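Local coordinates for aspartate aminotransferase, cytoplasmic (Schizosaccharomyces pombe 972h-, PDB 6JPK), which catalyses the pyridoxal 5'-phosphate-dependent exchange of an amino group between L-aspartate and 2-oxoglutarate, yielding oxaloacetate and L-glutamate, at residues T127-Y132 with G180-L185; F218-Q223 with F247-S252; Y155-A160 with I195-E200; I354-F359 with S385-N390. The protein carries 1 engineered substitution. All blocks are in the same frame, centred on the assembly; numbering follows the deposited sequence.

How the contacts relate
Contacts 1, 2 and 3 are built on one mixed sheet, whereas contact 4 lies on a separate two-strand antiparallel pairing (357-359 with 383-385). Contacts 1 and 2 share neighbouring strands: L185 O lies 2.7 Å from D219 N, a probable hydrogen bond. Contact 3 touches contact 1 through Y155, whose OH is 2.8 Å from L184 O, and touches contact 4 where W158 meets F359. Contacts 2 and 4 meet at Y222 OH and F357 CE2, 3.4 Å apart. S252 of contact 2 bonds the phosphate, and its side chain lies about 6 Å from that of K255, the probable cofactor lysine (no cofactor attached here). F357 of contact 4 adjoins R383 and N191, which probably bind L-aspartate.

Contact 1 (T127-Y132 with G180-L185)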
loop_
_atom_site.group_PDB
_atom_site.type_symbol
_atom_site.label_atom_id
_atom_site.label_comp_id
_atom_site.label_asym_id
_atom_site.label_seq_id
_atom_site.Cartn_x
_atom_site.Cartn_y
_atom_site.Cartn_z
ATOM N N THR A 127 14.720 14.203 -19.973
ATOM C CA THR A 127 14.756 15.662 -19.903
ATOM C C THR A 127 15.710 16.203 -18.844
ATOM O O THR A 127 16.111 17.365 -18.944
ATOM C CB THR A 127 13.364 16.254 -19.620
ATOM O OG1 THR A 127 12.948 15.917 -18.283
ATOM C CG2 THR A 127 12.324 15.760 -20.643
ATOM N N GLY A 128 16.074 15.408 -17.838
ATOM C CA GLY A 128 16.855 15.938 -16.733
ATOM C C GLY A 128 16.132 16.957 -15.871
ATOM O O GLY A 128 16.785 17.694 -15.130
ATOM N N ALA A 129 14.800 17.023 -15.951
ATOM C CA ALA A 129 14.044 18.006 -15.179
ATOM C C ALA A 129 14.156 17.751 -13.677
ATOM O O ALA A 129 14.187 16.605 -13.229
ATOM C CB ALA A 129 12.566 17.974 -15.576
ATOM N N HIS A 130 14.183 18.827 -12.899
ATOM C CA HIS A 130 14.070 18.750 -11.447
ATOM C C HIS A 130 12.618 18.969 -11.032
ATOM O O HIS A 130 11.812 19.502 -11.796
ATOM C CB HIS A 130 14.956 19.798 -10.762
ATOM C CG HIS A 130 16.412 19.694 -11.102
ATOM N ND1 HIS A 130 17.347 20.590 -10.625
ATOM C CD2 HIS A 130 17.096 18.804 -11.861
ATOM C CE1 HIS A 130 18.543 20.265 -11.087
ATOM N NE2 HIS A 130 18.419 19.186 -11.841
ATOM N N VAL A 131 12.293 18.575 -9.798
ATOM C CA VAL A 131 10.979 18.841 -9.222
ATOM C C VAL A 131 11.112 19.969 -8.205
ATOM O O VAL A 131 12.077 20.016 -7.430
ATOM C CB VAL A 131 10.330 17.585 -8.593
ATOM C CG1 VAL A 131 11.192 16.996 -7.474
ATOM C CG2 VAL A 131 8.915 17.919 -8.063
ATOM N N TYR A 132 10.153 20.894 -8.235
ATOM C CA TYR A 132 10.114 22.048 -7.350
ATOM C C TYR A 132 8.965 21.885 -6.362
ATOM O O TYR A 132 7.818 21.677 -6.768
ATOM C CB TYR A 132 9.944 23.352 -8.134
ATOM C CG TYR A 132 11.207 23.835 -8.810
ATOM C CD1 TYR A 132 11.731 23.154 -9.908
ATOM C CD2 TYR A 132 11.869 24.979 -8.362
ATOM C CE1 TYR A 132 12.882 23.591 -10.537
ATOM C CE2 TYR A 132 13.026 25.427 -8.986
ATOM C CZ TYR A 132 13.526 24.723 -10.071
ATOM O OH TYR A 132 14.665 25.150 -10.707
ATOM N N GLY A 180 10.218 23.304 -18.536
ATOM C CA GLY A 180 9.842 21.919 -18.362
ATOM C C GLY A 180 10.221 21.325 -17.030
ATOM O O GLY A 180 10.266 20.096 -16.906
ATOM N N SER A 181 10.500 22.157 -16.026
ATOM C CA SER A 181 10.646 21.642 -14.672
ATOM C C SER A 181 9.293 21.159 -14.147
ATOM O O SER A 181 8.234 21.508 -14.667
ATOM C CB SER A 181 11.214 22.713 -13.735
ATOM O OG SER A 181 12.495 23.143 -14.166
ATOM N N ILE A 182 9.342 20.331 -13.114
ATOM C CA ILE A 182 8.148 19.775 -12.491
ATOM C C ILE A 182 7.819 20.614 -11.269
ATOM O O ILE A 182 8.699 20.863 -10.433
ATOM C CB ILE A 182 8.371 18.310 -12.093
ATOM C CG1 ILE A 182 8.863 17.502 -13.292
ATOM C CG2 ILE A 182 7.110 17.732 -11.460
ATOM C CD1 ILE A 182 9.811 16.381 -12.898
ATOM N N PHE A 183 6.565 21.053 -11.154
ATOM C CA PHE A 183 6.143 21.869 -10.022
ATOM C C PHE A 183 5.048 21.139 -9.264
ATOM O O PHE A 183 4.015 20.773 -9.845
ATOM C CB PHE A 183 5.683 23.264 -10.459
ATOM C CG PHE A 183 6.801 24.267 -10.501
ATOM C CD1 PHE A 183 7.688 24.291 -11.570
ATOM C CD2 PHE A 183 6.990 25.161 -9.462
ATOM C CE1 PHE A 183 8.741 25.183 -11.605
ATOM C CE2 PHE A 183 8.043 26.071 -9.489
ATOM C CZ PHE A 183 8.920 26.082 -10.565
ATOM N N LEU A 184 5.289 20.924 -7.969
ATOM C CA LEU A 184 4.365 20.237 -7.073
ATOM C C LEU A 184 3.575 21.311 -6.335
ATOM O O LEU A 184 4.129 22.030 -5.495
ATOM C CB LEU A 184 5.132 19.343 -6.101
ATOM C CG LEU A 184 4.568 17.978 -5.711
ATOM C CD1 LEU A 184 5.279 17.458 -4.458
ATOM C CD2 LEU A 184 3.054 18.000 -5.520
ATOM N N LEU A 185 2.293 21.431 -6.657
ATOM C CA LEU A 185 1.436 22.498 -6.155
ATOM C C LEU A 185 0.415 21.942 -5.176
ATOM O O LEU A 185 -0.137 20.858 -5.391
ATOM C CB LEU A 185 0.704 23.184 -7.312
ATOM C CG LEU A 185 1.610 23.718 -8.431
ATOM C CD1 LEU A 185 0.782 24.283 -9.577
ATOM C CD2 LEU A 185 2.589 24.776 -7.889
HETATM O O HOH W 1 14.680 21.533 -13.697
#
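V131 with I182 and Y132 with F183 form successive parallel bridges where strands 131-135 and 182-186 lie side by side in the mixed sheet of the aminotransferase fold. A ladder of backbone bonds joins them: I182 N gives to H130 O, Y132 N to I182 O at 2.6 Å, and L184 N to Y132 O. V131 and I182 project to one face of the sheet, meeting through their CG2 methyls at 3.9 Å, and I182 continues toward helix 107-127. Y132 and F183 project to the other face.

Y132 carries the largest share of the contact. Its CB sits over the face of the F183 ring, 3.7 Å from the ring centroid, as a CH-pi contact. CG is 3.7 Å from F183 CZ, and CD2 is nearly as close to the same atom. The first torsion (chi1 -77°) sends the tyrosine ring out beside its backbone N, over F183. The two ring planes are 10° from parallel, but slid aside so that they barely overlap. On the other flank CD1 passes S181 CB, and CE1 reaches S181 OG at 3.7 Å. A177, P178 and E153 also touch the Y132 side chain, and Y155 packs near its CB. With an alanine in place of Y132 the CB would still cover F183, but loss of the ring is likely to open a gap beside F183 and S181.

Beside H130, one water bridges the segments: it accepts from H130 N at 2.9 Å and donates to S181 OG at 2.8 Å, a hydroxyl also hydrogen-bonded to P178 O.

Contact 2 (F218-Q223 with F247-S252); sequences FDIAYQ and FFVCQS. With PO4 (phosphate ion), chain C.
F218, D219 and I220 pair in parallel with V249, C250 and Q251, joining two central strands of the aminotransferase sheet. Four backbone bonds link them. C250 N to F218 O is 2.8 Å, while S252 N to I220 O stretches to 3.3 Å, with the donor tilted 29° from the carbonyl plane.

The apolar contacts lie on the face bearing F218, I220 and V249. I220 CG2 presses on V249 CG1 at 3.6 Å; CG1 of that isoleucine is anti to the backbone N (chi1 -178°), leaving CG2 on the valine side. F247 CD2 lies 3.8 Å from F218 CD2, at the edge of the F218 ring; the pair as a whole is oblique. L237 of helix 235-241 packs on the same face.

Polar contacts run largely through water. One water donates to both D219 OD1 and C250 O; D219 OD2 is held by H141 and N112. Another joins Q223 OE1 to Q251 NE2, whose amide also bonds H268 and A83.

The ion contact belongs to S252, whose OG donates to phosphate O2 at 2.6 Å. S107, G108, T109, R263 and Y70 of the second subunit complete the cup, consistent with the place of the cofactor phosphate in this family. The proton of S252 OG is thus directed at the anion, while A254 N and a water shared with A221 O donate to the same oxygen.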
loop_
_atom_site.group_PDB
_atom_site.type_symbol
_atom_site.label_atom_id
_atom_site.label_comp_id
_atom_site.label_asym_id
_atom_site.label_seq_id
_atom_site.Cartn_x
_atom_site.Cartn_y
_atom_site.Cartn_z
ATOM N N PHE A 218 -0.595 18.504 -9.047
ATOM C CA PHE A 218 -1.376 19.003 -7.918
ATOM C C PHE A 218 -1.467 17.941 -6.834
ATOM O O PHE A 218 -1.768 16.779 -7.117
ATOM C CB PHE A 218 -2.794 19.388 -8.335
ATOM C CG PHE A 218 -2.894 20.689 -9.074
ATOM C CD1 PHE A 218 -2.817 21.888 -8.396
ATOM C CD2 PHE A 218 -3.120 20.705 -10.444
ATOM C CE1 PHE A 218 -2.933 23.098 -9.080
ATOM C CE2 PHE A 218 -3.238 21.908 -11.139
ATOM C CZ PHE A 218 -3.142 23.105 -10.454
ATOM N N ASP A 219 -1.232 18.346 -5.598
ATOM C CA ASP A 219 -1.532 17.526 -4.429
ATOM C C ASP A 219 -2.805 18.079 -3.797
ATOM O O ASP A 219 -2.848 19.255 -3.416
ATOM C CB ASP A 219 -0.368 17.557 -3.438
ATOM C CG ASP A 219 -0.427 16.414 -2.424
ATOM O OD1 ASP A 219 -1.531 16.086 -1.935
ATOM O OD2 ASP A 219 0.638 15.838 -2.115
ATOM N N ILE A 220 -3.860 17.266 -3.722
ATOM C CA ILE A 220 -5.129 17.711 -3.147
ATOM C C ILE A 220 -5.508 16.726 -2.037
ATOM O O ILE A 220 -6.179 15.712 -2.262
ATOM C CB ILE A 220 -6.239 17.876 -4.194
ATOM C CG1 ILE A 220 -7.521 18.399 -3.544
ATOM C CG2 ILE A 220 -6.490 16.606 -5.015
ATOM C CD1 ILE A 220 -8.421 19.158 -4.516
ATOM N N ALA A 221 -5.078 17.033 -0.820
ATOM C CA ALA A 221 -5.335 16.195 0.340
ATOM C C ALA A 221 -6.483 16.690 1.211
ATOM O O ALA A 221 -6.870 15.980 2.144
ATOM C CB ALA A 221 -4.065 16.090 1.193
ATOM N N TYR A 222 -7.038 17.888 0.952
ATOM C CA TYR A 222 -8.017 18.451 1.880
ATOM C C TYR A 222 -9.265 18.977 1.174
ATOM O O TYR A 222 -9.900 19.912 1.663
ATOM C CB TYR A 222 -7.388 19.558 2.732
ATOM C CG TYR A 222 -6.090 19.132 3.373
ATOM C CD1 TYR A 222 -6.090 18.300 4.477
ATOM C CD2 TYR A 222 -4.866 19.530 2.843
ATOM C CE1 TYR A 222 -4.912 17.883 5.057
ATOM C CE2 TYR A 222 -3.673 19.123 3.420
ATOM C CZ TYR A 222 -3.706 18.292 4.527
ATOM O OH TYR A 222 -2.539 17.867 5.111
ATOM N N GLN A 223 -9.658 18.386 0.048
ATOM C CA GLN A 223 -10.835 18.898 -0.653
ATOM C C GLN A 223 -12.086 18.743 0.209
ATOM O O GLN A 223 -12.396 17.643 0.679
ATOM C CB GLN A 223 -11.046 18.182 -1.993
ATOM C CG GLN A 223 -12.199 18.821 -2.793
ATOM C CD GLN A 223 -12.666 18.001 -3.993
ATOM O OE1 GLN A 223 -12.343 16.825 -4.124
ATOM N NE2 GLN A 223 -13.464 18.624 -4.859
ATOM N N PHE A 247 -1.701 17.075 -17.064
ATOM C CA PHE A 247 -1.143 17.274 -15.726
ATOM C C PHE A 247 -1.563 16.104 -14.841
ATOM O O PHE A 247 -2.370 15.258 -15.245
ATOM C CB PHE A 247 -1.577 18.625 -15.126
ATOM C CG PHE A 247 -3.079 18.760 -14.881
ATOM C CD1 PHE A 247 -3.959 19.000 -15.931
ATOM C CD2 PHE A 247 -3.595 18.684 -13.588
ATOM C CE1 PHE A 247 -5.335 19.135 -15.706
ATOM C CE2 PHE A 247 -4.972 18.815 -13.348
ATOM C CZ PHE A 247 -5.845 19.045 -14.410
ATOM N N PHE A 248 -1.018 16.080 -13.615
ATOM C CA PHE A 248 -1.245 15.009 -12.646
ATOM C C PHE A 248 -1.926 15.535 -11.393
ATOM O O PHE A 248 -1.732 16.692 -10.997
ATOM C CB PHE A 248 0.057 14.329 -12.215
ATOM C CG PHE A 248 0.769 13.618 -13.329
ATOM C CD1 PHE A 248 1.531 14.331 -14.247
ATOM C CD2 PHE A 248 0.691 12.231 -13.447
ATOM C CE1 PHE A 248 2.203 13.678 -15.274
ATOM C CE2 PHE A 248 1.369 11.567 -14.467
ATOM C CZ PHE A 248 2.111 12.294 -15.390
ATOM N N VAL A 249 -2.704 14.665 -10.751
ATOM C CA VAL A 249 -3.366 14.987 -9.488
ATOM C C VAL A 249 -3.184 13.820 -8.527
ATOM O O VAL A 249 -3.454 12.670 -8.891
ATOM C CB VAL A 249 -4.867 15.287 -9.675
ATOM C CG1 VAL A 249 -5.493 15.678 -8.335
ATOM C CG2 VAL A 249 -5.096 16.370 -10.728
ATOM N N CYS A 250 -2.751 14.113 -7.299
ATOM C CA CYS A 250 -2.661 13.119 -6.231
ATOM C C CYS A 250 -3.684 13.463 -5.153
ATOM O O CYS A 250 -3.598 14.524 -4.528
ATOM C CB CYS A 250 -1.253 13.068 -5.639
ATOM S SG CYS A 250 0.031 12.817 -6.877
ATOM N N GLN A 251 -4.632 12.554 -4.921
ATOM C CA GLN A 251 -5.838 12.828 -4.151
ATOM C C GLN A 251 -5.897 11.898 -2.954
ATOM O O GLN A 251 -5.668 10.694 -3.092
ATOM C CB GLN A 251 -7.076 12.647 -5.029
ATOM C CG GLN A 251 -8.423 12.716 -4.339
ATOM C CD GLN A 251 -9.546 12.347 -5.313
ATOM O OE1 GLN A 251 -9.350 11.502 -6.191
ATOM N NE2 GLN A 251 -10.699 13.003 -5.193
ATOM N N SER A 252 -6.190 12.455 -1.785
ATOM C CA SER A 252 -6.335 11.683 -0.562
ATOM C C SER A 252 -7.728 11.886 0.014
ATOM O O SER A 252 -8.255 13.004 0.005
ATOM C CB SER A 252 -5.279 12.097 0.487
ATOM O OG SER A 252 -5.533 11.494 1.741
HETATM P P PO4 C . -2.050 10.312 3.215
HETATM O O1 PO4 C . -0.933 9.444 2.670
HETATM O O2 PO4 C . -3.269 10.271 2.321
HETATM O O3 PO4 C . -2.391 9.806 4.601
HETATM O O4 PO4 C . -1.631 11.758 3.328
HETATM O O HOH W 2 -2.907 13.858 -1.759
HETATM O O HOH W 3 -8.791 15.638 -1.097
HETATM O O HOH W 4 -8.840 14.443 2.389
HETATM O O HOH W 5 -5.799 13.725 3.290
HETATM O O HOH W 6 -10.925 14.825 -3.014
#

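Contact 3 (Y155-A160 with I195-E200)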
loop_
_atom_site.group_PDB
_atom_site.type_symbol
_atom_site.label_atom_id
_atom_site.label_comp_id
_atom_site.label_asym_id
_atom_site.label_seq_id
_atom_site.Cartn_x
_atom_site.Cartn_y
_atom_site.Cartn_z
ATOM N N TYR A 155 10.609 26.306 -4.252
ATOM C CA TYR A 155 10.197 27.668 -4.495
ATOM C C TYR A 155 9.787 28.315 -3.177
ATOM O O TYR A 155 9.298 27.622 -2.277
ATOM C CB TYR A 155 9.043 27.760 -5.511
ATOM C CG TYR A 155 7.813 26.912 -5.237
ATOM C CD1 TYR A 155 6.722 27.440 -4.558
ATOM C CD2 TYR A 155 7.730 25.599 -5.699
ATOM C CE1 TYR A 155 5.591 26.680 -4.317
ATOM C CE2 TYR A 155 6.603 24.826 -5.455
ATOM C CZ TYR A 155 5.530 25.377 -4.781
ATOM O OH TYR A 155 4.404 24.624 -4.550
ATOM N N PRO A 156 10.059 29.607 -3.002
ATOM C CA PRO A 156 9.683 30.289 -1.752
ATOM C C PRO A 156 8.176 30.250 -1.543
ATOM O O PRO A 156 7.398 30.302 -2.501
ATOM C CB PRO A 156 10.176 31.728 -1.970
ATOM C CG PRO A 156 11.218 31.619 -3.032
ATOM C CD PRO A 156 10.785 30.491 -3.923
ATOM N N TYR A 157 7.760 30.141 -0.278
ATOM C CA TYR A 157 6.327 30.084 -0.003
ATOM C C TYR A 157 5.926 30.892 1.231
ATOM O O TYR A 157 4.987 31.690 1.175
ATOM C CB TYR A 157 5.858 28.629 0.147
ATOM C CG TYR A 157 4.371 28.525 -0.047
ATOM C CD1 TYR A 157 3.499 28.635 1.033
ATOM C CD2 TYR A 157 3.831 28.380 -1.320
ATOM C CE1 TYR A 157 2.128 28.580 0.854
ATOM C CE2 TYR A 157 2.454 28.323 -1.514
ATOM C CZ TYR A 157 1.608 28.420 -0.424
ATOM O OH TYR A 157 0.241 28.365 -0.604
ATOM N N TRP A 158 6.606 30.691 2.351
ATOM C CA TRP A 158 6.283 31.417 3.572
ATOM C C TRP A 158 7.117 32.690 3.637
ATOM O O TRP A 158 8.346 32.630 3.646
ATOM C CB TRP A 158 6.531 30.549 4.806
ATOM C CG TRP A 158 6.228 31.217 6.145
ATOM C CD1 TRP A 158 7.126 31.535 7.136
ATOM C CD2 TRP A 158 4.939 31.618 6.634
ATOM N NE1 TRP A 158 6.466 32.108 8.205
ATOM C CE2 TRP A 158 5.127 32.163 7.921
ATOM C CE3 TRP A 158 3.642 31.551 6.114
ATOM C CZ2 TRP A 158 4.064 32.644 8.691
ATOM C CZ3 TRP A 158 2.592 32.030 6.875
ATOM C CH2 TRP A 158 2.810 32.575 8.148
ATOM N N ASP A 159 6.444 33.835 3.683
ATOM C CA ASP A 159 7.076 35.134 3.917
ATOM C C ASP A 159 6.985 35.395 5.418
ATOM O O ASP A 159 5.943 35.819 5.919
ATOM C CB ASP A 159 6.370 36.208 3.086
ATOM C CG ASP A 159 6.870 37.627 3.363
ATOM O OD1 ASP A 159 7.644 37.863 4.322
ATOM O OD2 ASP A 159 6.467 38.528 2.597
ATOM N N ALA A 160 8.076 35.131 6.146
ATOM C CA ALA A 160 7.999 35.121 7.607
ATOM C C ALA A 160 7.784 36.521 8.175
ATOM O O ALA A 160 7.025 36.696 9.139
ATOM C CB ALA A 160 9.264 34.486 8.192
ATOM N N ILE A 195 -1.599 28.888 4.446
ATOM C CA ILE A 195 -1.904 30.060 3.629
ATOM C C ILE A 195 -1.819 29.658 2.164
ATOM O O ILE A 195 -0.830 29.050 1.731
ATOM C CB ILE A 195 -0.989 31.260 3.971
ATOM C CG1 ILE A 195 -1.502 32.547 3.301
ATOM C CG2 ILE A 195 0.506 31.018 3.634
ATOM C CD1 ILE A 195 -2.833 33.032 3.843
ATOM N N ASP A 196 -2.897 29.965 1.401
ATOM C CA ASP A 196 -3.099 29.683 -0.014
ATOM C C ASP A 196 -2.998 30.949 -0.859
ATOM O O ASP A 196 -3.305 32.049 -0.388
ATOM C CB ASP A 196 -4.477 29.056 -0.264
ATOM C CG ASP A 196 -4.655 27.741 0.453
ATOM O OD1 ASP A 196 -3.626 27.171 0.884
ATOM O OD2 ASP A 196 -5.814 27.275 0.581
ATOM N N PRO A 197 -2.596 30.825 -2.125
ATOM C CA PRO A 197 -2.685 31.973 -3.033
ATOM C C PRO A 197 -4.139 32.373 -3.215
ATOM O O PRO A 197 -5.035 31.528 -3.188
ATOM C CB PRO A 197 -2.092 31.447 -4.354
ATOM C CG PRO A 197 -1.363 30.172 -3.993
ATOM C CD PRO A 197 -2.070 29.618 -2.785
ATOM N N THR A 198 -4.369 33.671 -3.414
ATOM C CA THR A 198 -5.678 34.115 -3.883
ATOM C C THR A 198 -5.926 33.624 -5.307
ATOM O O THR A 198 -4.998 33.235 -6.029
ATOM C CB THR A 198 -5.779 35.639 -3.890
ATOM O OG1 THR A 198 -4.861 36.165 -4.851
ATOM C CG2 THR A 198 -5.451 36.202 -2.541
ATOM N N ARG A 199 -7.191 33.708 -5.737
ATOM C CA ARG A 199 -7.510 33.347 -7.116
ATOM C C ARG A 199 -6.728 34.205 -8.100
ATOM O O ARG A 199 -6.182 33.691 -9.084
ATOM C CB ARG A 199 -9.014 33.449 -7.356
ATOM C CG ARG A 199 -9.759 32.351 -6.586
ATOM C CD ARG A 199 -11.208 32.266 -6.968
ATOM N NE ARG A 199 -11.876 31.202 -6.223
ATOM C CZ ARG A 199 -13.154 30.878 -6.380
ATOM N NH1 ARG A 199 -13.898 31.542 -7.254
ATOM N NH2 ARG A 199 -13.682 29.890 -5.671
ATOM N N GLU A 200 -6.632 35.506 -7.826
ATOM C CA GLU A 200 -5.809 36.402 -8.637
ATOM C C GLU A 200 -4.350 35.945 -8.689
ATOM O O GLU A 200 -3.726 35.938 -9.758
ATOM C CB GLU A 200 -5.913 37.828 -8.080
ATOM C CG GLU A 200 -5.021 38.851 -8.759
ATOM C CD GLU A 200 -4.940 40.164 -7.988
ATOM O OE1 GLU A 200 -5.986 40.834 -7.837
ATOM O OE2 GLU A 200 -3.832 40.519 -7.521
#
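The backbones around W158 and I195 stay well apart, their CA atoms 8.3 Å from each other, so side chains span the interval. Y157 lies at the break between strand pieces 155-156 and 158-159. Its chi1 of -160° swings the ring away from its own backbone N and across to the other segment, where OH donates to I195 O at 2.7 Å. The donor lies in the carbonyl plane, on a lone pair, and the oxygen sits near the plane of the tyrosine ring at its edge. P197 CD touches the same hydroxyl at 3.4 Å. I195 CG2 is shared: it is 4.0 Å from Y157 CE1 and equally far from W158 CZ3, approaching the indole at its edge, in plane. The Y157 ring is stacked on H190, while W158 meets F359 edge-to-face. A phenylalanine in place of Y157 would keep much of the packing but is likely to leave I195 O without this donor. D196 turns its carboxylate back to A189 N and H190 N. The contact ties strand 152-159 to the loop between strand 182-186 and helix 199-211, which carries the family's N-P-T-G sequence and N191, a probable L-aspartate ligand.

Contact 4 (I354-F359 with S385-N390)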
loop_
_atom_site.group_PDB
_atom_site.type_symbol
_atom_site.label_atom_id
_atom_site.label_comp_id
_atom_site.label_asym_id
_atom_site.label_seq_id
_atom_site.Cartn_x
_atom_site.Cartn_y
_atom_site.Cartn_z
ATOM N N ILE A 354 -6.155 28.480 6.263
ATOM C CA ILE A 354 -7.270 27.546 6.152
ATOM C C ILE A 354 -6.742 26.123 6.300
ATOM O O ILE A 354 -5.579 25.837 5.998
ATOM C CB ILE A 354 -8.013 27.742 4.808
ATOM C CG1 ILE A 354 -9.403 27.096 4.829
ATOM C CG2 ILE A 354 -7.189 27.189 3.645
ATOM C CD1 ILE A 354 -10.297 27.593 3.701
ATOM N N GLY A 355 -7.608 25.223 6.760
ATOM C CA GLY A 355 -7.198 23.847 6.988
ATOM C C GLY A 355 -6.728 23.629 8.413
ATOM O O GLY A 355 -6.783 24.520 9.266
ATOM N N MET A 356 -6.224 22.432 8.672
ATOM C CA MET A 356 -5.935 22.117 10.063
ATOM C C MET A 356 -4.501 22.412 10.483
ATOM O O MET A 356 -4.175 22.197 11.651
ATOM C CB MET A 356 -6.290 20.656 10.376
ATOM C CG MET A 356 -5.398 19.591 9.780
ATOM S SD MET A 356 -5.949 18.008 10.478
ATOM C CE MET A 356 -5.052 17.989 12.013
ATOM N N PHE A 357 -3.651 22.934 9.596
ATOM C CA PHE A 357 -2.302 23.337 9.970
ATOM C C PHE A 357 -2.138 24.848 9.864
ATOM O O PHE A 357 -2.740 25.506 9.010
ATOM C CB PHE A 357 -1.249 22.638 9.101
ATOM C CG PHE A 357 -1.283 21.146 9.215
ATOM C CD1 PHE A 357 -0.920 20.523 10.403
ATOM C CD2 PHE A 357 -1.696 20.364 8.151
ATOM C CE1 PHE A 357 -0.956 19.144 10.523
ATOM C CE2 PHE A 357 -1.731 18.982 8.259
ATOM C CZ PHE A 357 -1.361 18.370 9.446
ATOM N N SER A 358 -1.301 25.396 10.739
ATOM C CA SER A 358 -1.096 26.835 10.812
ATOM C C SER A 358 0.357 27.132 11.136
ATOM O O SER A 358 0.889 26.618 12.128
ATOM C CB SER A 358 -1.998 27.468 11.884
ATOM O OG SER A 358 -1.525 28.762 12.236
ATOM N N PHE A 359 0.990 27.972 10.317
ATOM C CA PHE A 359 2.235 28.617 10.724
ATOM C C PHE A 359 1.852 29.802 11.610
ATOM O O PHE A 359 1.256 30.777 11.133
ATOM C CB PHE A 359 3.062 29.050 9.512
ATOM C CG PHE A 359 4.288 28.190 9.257
ATOM C CD1 PHE A 359 4.253 26.811 9.466
ATOM C CD2 PHE A 359 5.469 28.763 8.779
ATOM C CE1 PHE A 359 5.381 26.013 9.210
ATOM C CE2 PHE A 359 6.609 27.976 8.538
ATOM C CZ PHE A 359 6.559 26.600 8.752
ATOM N N SER A 385 -1.161 22.172 14.777
ATOM C CA SER A 385 -2.384 21.571 14.268
ATOM C C SER A 385 -3.573 22.189 14.993
ATOM O O SER A 385 -3.667 22.115 16.228
ATOM C CB SER A 385 -2.359 20.062 14.460
ATOM O OG SER A 385 -3.640 19.533 14.216
ATOM N N MET A 386 -4.467 22.816 14.229
ATOM C CA MET A 386 -5.650 23.406 14.842
ATOM C C MET A 386 -6.566 22.345 15.438
ATOM O O MET A 386 -7.388 22.671 16.301
ATOM C CB MET A 386 -6.426 24.245 13.821
ATOM C CG MET A 386 -5.678 25.459 13.267
ATOM S SD MET A 386 -5.244 26.682 14.527
ATOM C CE MET A 386 -6.846 26.962 15.285
ATOM N N ALA A 387 -6.436 21.083 15.011
ATOM C CA ALA A 387 -7.333 20.044 15.513
ATOM C C ALA A 387 -7.108 19.774 16.992
ATOM O O ALA A 387 -8.028 19.312 17.678
ATOM C CB ALA A 387 -7.160 18.747 14.713
ATOM N N GLY A 388 -5.900 20.055 17.498
ATOM C CA GLY A 388 -5.630 19.863 18.911
ATOM C C GLY A 388 -6.305 20.885 19.801
ATOM O O GLY A 388 -6.439 20.649 21.009
ATOM N N LEU A 389 -6.736 22.008 19.227
ATOM C CA LEU A 389 -7.383 23.077 19.970
ATOM C C LEU A 389 -8.879 22.807 20.086
ATOM O O LEU A 389 -9.525 22.371 19.123
ATOM C CB LEU A 389 -7.153 24.429 19.290
ATOM C CG LEU A 389 -6.021 25.341 19.791
ATOM C CD1 LEU A 389 -4.725 24.594 19.885
ATOM C CD2 LEU A 389 -5.869 26.524 18.864
ATOM N N ASN A 390 -9.418 23.067 21.275
ATOM C CA ASN A 390 -10.850 22.982 21.518
ATOM C C ASN A 390 -11.204 23.906 22.678
ATOM O O ASN A 390 -10.348 24.611 23.229
ATOM C CB ASN A 390 -11.285 21.533 21.784
ATOM C CG ASN A 390 -10.559 20.911 22.966
ATOM O OD1 ASN A 390 -10.709 21.360 24.101
ATOM N ND2 ASN A 390 -9.764 19.869 22.704
#
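M356 CE comes unusually close to S385 OG, 3.0 Å away, a methyl set against a hydroxyl. M356 holds CG between its backbone N and carbonyl carbon (chi1 71°); a bend at chi3 then brings CE to that oxygen and lays it against A387 CB at 3.5 Å. Its CG lies over one face of the F357 ring, toward the rim. M356 O receives two neighbours from segment 385-390: the N-H of M386 at 2.7 Å, tilted 29° from the carbonyl plane, and S385 CA at 3.2 Å as a CA-H...O contact. Beside it, F357 and S385 form an antiparallel non-hydrogen-bonded pair where strand 383-385 runs into the 3-10 turn 386-388. M386 folds the other way, passing S358 CB with SD at 4.3 Å and ending among I327, M330 and R331 of helix 310-340. R331 also bonds G355 O and F357 O. S385 OG accepts from A387 N at 3.3 Å, an ST turn. F357 itself lies against R383 and N191, probable L-aspartate ligands. S385 is buried and its hydroxyl is held by A387 N and V37 O, so phosphorylation of S385, inferred by similarity and absent here, would probably disturb these two bonds.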